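Local coordinates for protein phytase (Debaryomyces castellii, PDB 2GFI) that hydrolyses phytate (inositol hexakisphosphate) as a 3-phytase, an acid phosphatase of the histidine acid phosphatase family, at residues 3-8 and 271-276; 53-58 and 145-150; 232-237 and 250-255. All blocks are in the same frame, centred on the assembly; numbering follows the deposited sequence.

How the interactions relate
Along the chain, interaction 2 closes before interaction 3 opens, and both are nested inside the long loop that interaction 1 closes between the N-terminal segment 3-8 and the turn 271-276. Interactions 1 and 3 are neighbours, with centres about 17 Å apart: Phe275 of the turn packs on Val252 of helix 249-266, while Ile274 O meets Arg237 of helix 229-241. Interaction 2 is remote, its centre about 38 Å from that of interaction 1 and 47 Å from that of interaction 3, beside strands 59-69 and 374-382. Interactions 1 and 3 thus hold the N-terminal segment and the helices together in one region, whereas interaction 2 joins loop and helix to the sheet; all lie away from the annotated active-site residues.

Interaction 1 (3-8 and 271-276); sequences KLINNG and MCDIFT
Asn6, in the N-terminal arm, reaches Asp273 in a short 3-10 turn, where an amide and a carboxylate meet from opposite directions. The turn joins helix 249-266 to helix 277-295 in this histidine acid phosphatase, and the disulfide from Cys272 to Cys259 ties it back to the first of these helices. The polar pair carries the contact. Both CB atoms point at the other segment, the two CA atoms, Asn6 CA and Asp273 CA, stand 7.9 Å apart, and the planes of the flat groups differ by 23°, nearly coplanar. The only other approach between the segments is loose: Ile5 CG2 lies 4.2 Å from Asp273 OD2, the isoleucine side chain at about a right angle to that of the aspartate. The arm is also held by another copy of the protein, since Asn7 ND2 hydrogen-bonds to Val12 O of the second subunit and Asn6 packs on Leu4 of that subunit. Within the chain, the hydrogen bond across the contact is Asn6 ND2 to Asp273 OD2, 2.8 Å, bent to 141° at the hydrogen and met on the syn side of the carboxylate, 15° out of its plane.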
loop_
_atom_site.group_PDB
_atom_site.type_symbol
_atom_site.label_atom_id
_atom_site.label_comp_id
_atom_site.label_asym_id
_atom_site.label_seq_id
_atom_site.Cartn_x
_atom_site.Cartn_y
_atom_site.Cartn_z
ATOM N N LYS A 3 -16.243 8.933 -2.177
ATOM C CA LYS A 3 -14.891 8.503 -2.512
ATOM C C LYS A 3 -14.632 7.112 -1.983
ATOM O O LYS A 3 -13.685 6.474 -2.395
ATOM C CB LYS A 3 -13.862 9.565 -2.070
ATOM C CG LYS A 3 -14.500 10.955 -1.871
ATOM C CD LYS A 3 -13.805 12.097 -2.639
ATOM C CE LYS A 3 -13.898 12.020 -4.192
ATOM N NZ LYS A 3 -12.615 11.576 -4.950
ATOM N N LEU A 4 -15.536 6.612 -1.130
ATOM C CA LEU A 4 -15.498 5.220 -0.648
ATOM C C LEU A 4 -15.965 4.203 -1.677
ATOM O O LEU A 4 -15.791 3.001 -1.508
ATOM C CB LEU A 4 -16.332 5.070 0.617
ATOM C CG LEU A 4 -15.793 5.747 1.872
ATOM C CD1 LEU A 4 -16.707 5.511 3.036
ATOM C CD2 LEU A 4 -14.397 5.282 2.193
ATOM N N ILE A 5 -16.553 4.686 -2.761
ATOM C CA ILE A 5 -17.131 3.800 -3.759
ATOM C C ILE A 5 -16.256 3.828 -4.986
ATOM O O ILE A 5 -15.896 4.892 -5.478
ATOM C CB ILE A 5 -18.567 4.272 -4.063
ATOM C CG1 ILE A 5 -19.465 3.959 -2.838
ATOM C CG2 ILE A 5 -19.122 3.597 -5.333
ATOM C CD1 ILE A 5 -20.818 4.764 -2.810
ATOM N N ASN A 6 -15.859 2.658 -5.452
ATOM C CA ASN A 6 -15.082 2.583 -6.696
ATOM C C ASN A 6 -13.845 3.442 -6.599
ATOM O O ASN A 6 -13.493 4.172 -7.534
ATOM C CB ASN A 6 -15.932 3.043 -7.902
ATOM C CG ASN A 6 -17.056 2.097 -8.194
ATOM O OD1 ASN A 6 -16.925 0.903 -7.982
ATOM N ND2 ASN A 6 -18.162 2.617 -8.671
ATOM N N ASN A 7 -13.163 3.361 -5.472
ATOM C CA ASN A 7 -12.003 4.195 -5.361
ATOM C C ASN A 7 -10.734 3.419 -5.652
ATOM O O ASN A 7 -9.655 3.937 -5.498
ATOM C CB ASN A 7 -11.984 4.915 -4.012
ATOM C CG ASN A 7 -11.596 4.025 -2.895
ATOM O OD1 ASN A 7 -11.876 2.814 -2.893
ATOM N ND2 ASN A 7 -10.937 4.608 -1.921
ATOM N N GLY A 8 -10.892 2.184 -6.121
ATOM C CA GLY A 8 -9.763 1.342 -6.484
ATOM C C GLY A 8 -10.152 0.200 -7.399
ATOM O O GLY A 8 -11.293 0.121 -7.910
ATOM N N MET A 271 -20.926 0.417 -13.138
ATOM C CA MET A 271 -21.342 -0.803 -13.804
ATOM C C MET A 271 -20.457 -1.963 -13.360
ATOM O O MET A 271 -20.895 -3.132 -13.364
ATOM C CB MET A 271 -21.258 -0.572 -15.321
ATOM C CG MET A 271 -21.981 -1.569 -16.140
ATOM S SD MET A 271 -23.746 -1.543 -15.887
ATOM C CE MET A 271 -24.268 -0.149 -16.926
ATOM N N CYS A 272 -19.217 -1.631 -12.959
ATOM C CA CYS A 272 -18.309 -2.618 -12.346
ATOM C C CYS A 272 -18.850 -3.160 -11.024
ATOM O O CYS A 272 -18.410 -4.248 -10.573
ATOM C CB CYS A 272 -16.930 -2.036 -12.082
ATOM S SG CYS A 272 -16.067 -1.675 -13.602
ATOM N N ASP A 273 -19.774 -2.414 -10.412
ATOM C CA ASP A 273 -20.282 -2.832 -9.084
ATOM C C ASP A 273 -21.381 -3.838 -9.090
ATOM O O ASP A 273 -21.828 -4.237 -8.035
ATOM C CB ASP A 273 -20.774 -1.640 -8.312
ATOM C CG ASP A 273 -19.741 -0.616 -8.197
ATOM O OD1 ASP A 273 -18.536 -0.999 -8.215
ATOM O OD2 ASP A 273 -20.019 0.582 -8.104
ATOM N N ILE A 274 -21.823 -4.249 -10.264
ATOM C CA ILE A 274 -23.041 -5.082 -10.334
ATOM C C ILE A 274 -22.707 -6.567 -10.363
ATOM O O ILE A 274 -23.594 -7.412 -10.297
ATOM C CB ILE A 274 -23.879 -4.678 -11.567
ATOM C CG1 ILE A 274 -23.201 -5.147 -12.854
ATOM C CG2 ILE A 274 -24.148 -3.157 -11.552
ATOM C CD1 ILE A 274 -24.074 -4.968 -14.118
ATOM N N PHE A 275 -21.416 -6.889 -10.451
ATOM C CA PHE A 275 -21.026 -8.308 -10.550
ATOM C C PHE A 275 -20.285 -8.805 -9.319
ATOM O O PHE A 275 -19.579 -8.025 -8.635
ATOM C CB PHE A 275 -20.193 -8.557 -11.822
ATOM C CG PHE A 275 -20.965 -8.361 -13.087
ATOM C CD1 PHE A 275 -22.099 -9.145 -13.345
ATOM C CD2 PHE A 275 -20.589 -7.393 -14.007
ATOM C CE1 PHE A 275 -22.824 -8.987 -14.492
ATOM C CE2 PHE A 275 -21.324 -7.221 -15.173
ATOM C CZ PHE A 275 -22.434 -8.025 -15.416
ATOM N N THR A 276 -20.436 -10.097 -9.060
ATOM C CA THR A 276 -19.673 -10.768 -8.025
ATOM C C THR A 276 -18.349 -11.187 -8.606
ATOM O O THR A 276 -18.237 -11.320 -9.817
ATOM C CB THR A 276 -20.405 -12.006 -7.498
ATOM O OG1 THR A 276 -20.559 -12.968 -8.553
ATOM C CG2 THR A 276 -21.838 -11.647 -6.998
#

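Interaction 2 (53-58 and 145-150); sequences TDIPDQ and RTKYGE
Lys147 stretches from the last turn of helix 133-148 to the loop at Thr53 and gives its NZ to Thr53 O, a hydrogen bond modelled at 2.5 Å, shorter than usual and doubtful in its exact length. Helix end and loop meet here beside the mixed sheet of the histidine phosphatase fold. The lysine is fully extended: CG stands anti to the backbone N (chi1 -166°), each later torsion is close to 180°, and the straight chain carries NZ out to the loop backbone. Near its root, Lys147 CG lies 3.9 Å above the ring of Tyr148, over its centre. Ile55 touches the far end. Its CG1 is turned anti to the carbonyl carbon (chi1 -50°), and the chain folds on so that CD1 comes to 4.1 Å from Lys147 CE, the two side chains meeting at a slant. Ile55 also packs against strands 59-69 and 374-382. Replacing Lys147 with a methionine would probably leave Thr53 O and the carboxylate of Glu378 without their cationic mate. By pairing with both that carbonyl and, in a salt bridge, Glu378 OE2, a single ammonium links loop, helix and strand, and its charge is probably well compensated at this surface contact.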
loop_
_atom_site.group_PDB
_atom_site.type_symbol
_atom_site.label_atom_id
_atom_site.label_comp_id
_atom_site.label_asym_id
_atom_site.label_seq_id
_atom_site.Cartn_x
_atom_site.Cartn_y
_atom_site.Cartn_z
ATOM N N THR A 53 13.692 -7.283 -12.867
ATOM C CA THR A 53 13.556 -6.900 -14.276
ATOM C C THR A 53 14.757 -6.082 -14.664
ATOM O O THR A 53 14.978 -5.878 -15.853
ATOM C CB THR A 53 12.275 -6.109 -14.555
ATOM O OG1 THR A 53 12.186 -4.993 -13.652
ATOM C CG2 THR A 53 11.051 -6.960 -14.265
ATOM N N ASP A 54 15.500 -5.600 -13.654
ATOM C CA ASP A 54 16.825 -5.014 -13.847
ATOM C C ASP A 54 17.710 -5.861 -14.744
ATOM O O ASP A 54 17.668 -7.091 -14.695
ATOM C CB ASP A 54 17.590 -4.979 -12.534
ATOM C CG ASP A 54 17.059 -3.968 -11.556
ATOM O OD1 ASP A 54 15.884 -3.573 -11.621
ATOM O OD2 ASP A 54 17.783 -3.524 -10.655
ATOM N N ILE A 55 18.576 -5.206 -15.514
ATOM C CA ILE A 55 19.619 -5.970 -16.213
ATOM C C ILE A 55 20.532 -6.524 -15.152
ATOM O O ILE A 55 20.918 -5.788 -14.247
ATOM C CB ILE A 55 20.353 -5.097 -17.231
ATOM C CG1 ILE A 55 19.300 -4.384 -18.099
ATOM C CG2 ILE A 55 21.340 -5.984 -18.125
ATOM C CD1 ILE A 55 18.311 -5.382 -18.842
ATOM N N PRO A 56 20.836 -7.824 -15.207
ATOM C CA PRO A 56 21.659 -8.419 -14.186
ATOM C C PRO A 56 23.007 -7.719 -14.103
ATOM O O PRO A 56 23.542 -7.290 -15.116
ATOM C CB PRO A 56 21.818 -9.868 -14.679
ATOM C CG PRO A 56 20.619 -10.078 -15.510
ATOM C CD PRO A 56 20.434 -8.819 -16.216
ATOM N N ASP A 57 23.524 -7.599 -12.886
ATOM C CA ASP A 57 24.913 -7.205 -12.642
ATOM C C ASP A 57 25.894 -7.963 -13.510
ATOM O O ASP A 57 25.766 -9.180 -13.677
ATOM C CB ASP A 57 25.263 -7.430 -11.160
ATOM C CG ASP A 57 24.431 -6.565 -10.233
ATOM O OD1 ASP A 57 23.749 -5.614 -10.726
ATOM O OD2 ASP A 57 24.386 -6.767 -8.983
ATOM N N GLN A 58 26.872 -7.240 -14.052
ATOM C CA GLN A 58 27.879 -7.831 -14.959
ATOM C C GLN A 58 27.282 -8.121 -16.334
ATOM O O GLN A 58 27.865 -8.871 -17.118
ATOM C CB GLN A 58 28.493 -9.152 -14.400
ATOM C CG GLN A 58 28.916 -9.156 -12.896
ATOM C CD GLN A 58 30.090 -8.235 -12.605
ATOM O OE1 GLN A 58 29.910 -7.140 -12.026
ATOM N NE2 GLN A 58 31.307 -8.668 -13.009
ATOM N N ARG A 145 12.906 4.852 -21.732
ATOM C CA ARG A 145 14.139 5.591 -21.904
ATOM C C ARG A 145 15.012 5.435 -20.681
ATOM O O ARG A 145 16.199 5.186 -20.815
ATOM C CB ARG A 145 13.916 7.075 -22.189
ATOM C CG ARG A 145 15.235 7.880 -22.155
ATOM C CD ARG A 145 16.299 7.552 -23.244
ATOM N NE ARG A 145 15.930 8.433 -24.288
ATOM C CZ ARG A 145 16.540 9.510 -24.702
ATOM N NH1 ARG A 145 17.755 9.871 -24.317
ATOM N NH2 ARG A 145 15.887 10.200 -25.590
ATOM N N THR A 146 14.428 5.590 -19.493
ATOM C CA THR A 146 15.198 5.442 -18.250
ATOM C C THR A 146 15.926 4.101 -18.180
ATOM O O THR A 146 17.069 4.074 -17.833
ATOM C CB THR A 146 14.325 5.623 -16.997
ATOM O OG1 THR A 146 13.875 6.965 -16.923
ATOM C CG2 THR A 146 15.188 5.527 -15.757
ATOM N N LYS A 147 15.260 3.004 -18.539
ATOM C CA LYS A 147 15.857 1.681 -18.520
ATOM C C LYS A 147 16.846 1.390 -19.650
ATOM O O LYS A 147 17.931 0.817 -19.419
ATOM C CB LYS A 147 14.766 0.598 -18.527
ATOM C CG LYS A 147 15.355 -0.763 -18.162
ATOM C CD LYS A 147 14.332 -1.860 -17.930
ATOM C CE LYS A 147 15.026 -3.207 -17.670
ATOM N NZ LYS A 147 14.031 -4.338 -17.565
ATOM N N TYR A 148 16.443 1.742 -20.871
ATOM C CA TYR A 148 17.123 1.258 -22.075
ATOM C C TYR A 148 17.904 2.301 -22.841
ATOM O O TYR A 148 18.575 1.967 -23.795
ATOM C CB TYR A 148 16.135 0.598 -23.030
ATOM C CG TYR A 148 15.446 -0.609 -22.435
ATOM C CD1 TYR A 148 16.136 -1.807 -22.246
ATOM C CD2 TYR A 148 14.090 -0.553 -22.063
ATOM C CE1 TYR A 148 15.490 -2.919 -21.699
ATOM C CE2 TYR A 148 13.442 -1.648 -21.543
ATOM C CZ TYR A 148 14.141 -2.827 -21.347
ATOM O OH TYR A 148 13.495 -3.924 -20.809
ATOM N N GLY A 149 17.796 3.551 -22.416
ATOM C CA GLY A 149 18.351 4.685 -23.133
ATOM C C GLY A 149 19.867 4.698 -23.336
ATOM O O GLY A 149 20.344 5.415 -24.207
ATOM N N GLU A 150 20.628 3.936 -22.548
ATOM C CA GLU A 150 22.070 3.817 -22.791
ATOM C C GLU A 150 22.302 3.233 -24.187
ATOM O O GLU A 150 23.374 3.419 -24.771
ATOM C CB GLU A 150 22.746 2.911 -21.759
ATOM C CG GLU A 150 22.449 1.429 -21.952
ATOM C CD GLU A 150 22.780 0.622 -20.713
ATOM O OE1 GLU A 150 22.200 0.891 -19.636
ATOM O OE2 GLU A 150 23.650 -0.264 -20.808
#

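Interaction 3 (232-237 and 250-255); sequences TKALNR and DDVSNL
Val252 carries this contact, pointing from helix 249-266 at helix 229-241, where its two methyls meet Ala234 and Leu235. The two helices, consecutive in the chain of this histidine acid phosphatase and joined by a short connection, pack against each other here, with Leu235 CA 6.7 Å from Val252 CA. The valine divides its branches between its partners. CG1, anti to the backbone N (chi1 176°), lies 4.0 Å from Ala234 CB, while CG2 approaches Leu235 and comes to 3.7 Å from CD1 and 4.0 Å from CB of that residue. Leu235 does not aim straight at the opposite helix; its CG is anti to the backbone N (chi1 -171°), and from there CD1 reaches the valine methyl. Ala234, by contrast, points at the other helix, and its single methyl is consistent with the close approach of the backbones. Phe275, in the loop after helix 249-266, also packs on Val252, and Leu231 touches it from the first helix. All three contact residues are buried and meet through carbon alone, so the hold here is by van der Waals fit and exclusion of water, while the charged groups nearby, such as Arg237 with Glu100 and Glu279, make their bonds elsewhere.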
loop_
_atom_site.group_PDB
_atom_site.type_symbol
_atom_site.label_atom_id
_atom_site.label_comp_id
_atom_site.label_asym_id
_atom_site.label_seq_id
_atom_site.Cartn_x
_atom_site.Cartn_y
_atom_site.Cartn_z
ATOM N N THR A 232 -27.233 -15.842 -16.570
ATOM C CA THR A 232 -28.612 -16.010 -16.175
ATOM C C THR A 232 -28.801 -15.669 -14.713
ATOM O O THR A 232 -29.767 -14.980 -14.351
ATOM C CB THR A 232 -29.015 -17.420 -16.434
ATOM O OG1 THR A 232 -28.801 -17.688 -17.824
ATOM C CG2 THR A 232 -30.527 -17.588 -16.230
ATOM N N LYS A 233 -27.869 -16.117 -13.874
ATOM C CA LYS A 233 -27.978 -15.846 -12.459
ATOM C C LYS A 233 -27.829 -14.364 -12.213
ATOM O O LYS A 233 -28.568 -13.802 -11.414
ATOM C CB LYS A 233 -26.949 -16.630 -11.643
ATOM C CG LYS A 233 -27.131 -18.152 -11.713
ATOM C CD LYS A 233 -25.958 -18.868 -11.053
ATOM C CE LYS A 233 -26.341 -20.257 -10.586
ATOM N NZ LYS A 233 -26.327 -21.199 -11.749
ATOM N N ALA A 234 -26.894 -13.725 -12.915
ATOM C CA ALA A 234 -26.680 -12.299 -12.702
ATOM C C ALA A 234 -27.972 -11.571 -13.101
ATOM O O ALA A 234 -28.527 -10.834 -12.300
ATOM C CB ALA A 234 -25.487 -11.808 -13.492
ATOM N N LEU A 235 -28.472 -11.858 -14.310
ATOM C CA LEU A 235 -29.728 -11.325 -14.812
ATOM C C LEU A 235 -30.893 -11.523 -13.849
ATOM O O LEU A 235 -31.609 -10.583 -13.536
ATOM C CB LEU A 235 -30.056 -11.948 -16.177
ATOM C CG LEU A 235 -31.239 -11.347 -16.943
ATOM C CD1 LEU A 235 -31.078 -9.817 -17.152
ATOM C CD2 LEU A 235 -31.399 -12.046 -18.248
ATOM N N ASN A 236 -31.071 -12.742 -13.363
ATOM C CA ASN A 236 -32.152 -13.004 -12.411
ATOM C C ASN A 236 -31.993 -12.182 -11.179
ATOM O O ASN A 236 -32.988 -11.768 -10.601
ATOM C CB ASN A 236 -32.246 -14.487 -12.032
ATOM C CG ASN A 236 -32.663 -15.332 -13.178
ATOM O OD1 ASN A 236 -33.245 -14.840 -14.126
ATOM N ND2 ASN A 236 -32.351 -16.609 -13.120
ATOM N N ARG A 237 -30.756 -11.920 -10.766
ATOM C CA ARG A 237 -30.544 -11.046 -9.609
ATOM C C ARG A 237 -31.005 -9.618 -9.900
ATOM O O ARG A 237 -31.604 -8.946 -9.052
ATOM C CB ARG A 237 -29.093 -11.076 -9.150
ATOM C CG ARG A 237 -28.839 -10.380 -7.831
ATOM C CD ARG A 237 -27.382 -10.594 -7.319
ATOM N NE ARG A 237 -26.379 -10.021 -8.224
ATOM C CZ ARG A 237 -25.534 -10.691 -9.009
ATOM N NH1 ARG A 237 -25.501 -12.033 -9.027
ATOM N NH2 ARG A 237 -24.687 -9.996 -9.788
ATOM N N ASP A 250 -27.020 -11.759 -23.047
ATOM C CA ASP A 250 -26.177 -11.023 -23.981
ATOM C C ASP A 250 -25.882 -9.607 -23.527
ATOM O O ASP A 250 -24.757 -9.165 -23.638
ATOM C CB ASP A 250 -26.843 -10.937 -25.383
ATOM C CG ASP A 250 -25.944 -10.222 -26.445
ATOM O OD1 ASP A 250 -24.773 -10.704 -26.614
ATOM O OD2 ASP A 250 -26.312 -9.203 -27.175
ATOM N N ASP A 251 -26.910 -8.888 -23.091
ATOM C CA ASP A 251 -26.769 -7.556 -22.510
ATOM C C ASP A 251 -25.851 -7.551 -21.293
ATOM O O ASP A 251 -24.919 -6.765 -21.230
ATOM C CB ASP A 251 -28.145 -7.006 -22.129
ATOM C CG ASP A 251 -29.042 -6.800 -23.354
ATOM O OD1 ASP A 251 -28.497 -6.699 -24.491
ATOM O OD2 ASP A 251 -30.284 -6.745 -23.287
ATOM N N VAL A 252 -26.141 -8.448 -20.353
ATOM C CA VAL A 252 -25.393 -8.635 -19.136
ATOM C C VAL A 252 -23.931 -8.945 -19.490
ATOM O O VAL A 252 -23.032 -8.360 -18.934
ATOM C CB VAL A 252 -26.002 -9.749 -18.262
ATOM C CG1 VAL A 252 -25.138 -9.997 -17.011
ATOM C CG2 VAL A 252 -27.446 -9.407 -17.863
ATOM N N SER A 253 -23.714 -9.827 -20.439
ATOM C CA SER A 253 -22.378 -10.141 -20.878
ATOM C C SER A 253 -21.610 -8.907 -21.374
ATOM O O SER A 253 -20.430 -8.779 -21.136
ATOM C CB SER A 253 -22.452 -11.154 -21.985
ATOM O OG SER A 253 -21.137 -11.545 -22.313
ATOM N N ASN A 254 -22.314 -7.995 -22.038
ATOM C CA ASN A 254 -21.766 -6.740 -22.522
ATOM C C ASN A 254 -21.520 -5.724 -21.428
ATOM O O ASN A 254 -20.760 -4.773 -21.577
ATOM C CB ASN A 254 -22.714 -6.173 -23.584
ATOM C CG ASN A 254 -22.558 -6.878 -24.906
ATOM O OD1 ASN A 254 -23.513 -7.044 -25.673
ATOM N ND2 ASN A 254 -21.344 -7.316 -25.176
ATOM N N LEU A 255 -22.115 -5.944 -20.278
ATOM C CA LEU A 255 -21.966 -4.984 -19.220
ATOM C C LEU A 255 -20.592 -5.134 -18.572
ATOM O O LEU A 255 -20.098 -4.202 -17.934
ATOM C CB LEU A 255 -23.113 -5.115 -18.219
ATOM C CG LEU A 255 -24.482 -4.653 -18.668
ATOM C CD1 LEU A 255 -25.523 -4.832 -17.496
ATOM C CD2 LEU A 255 -24.382 -3.215 -19.119
#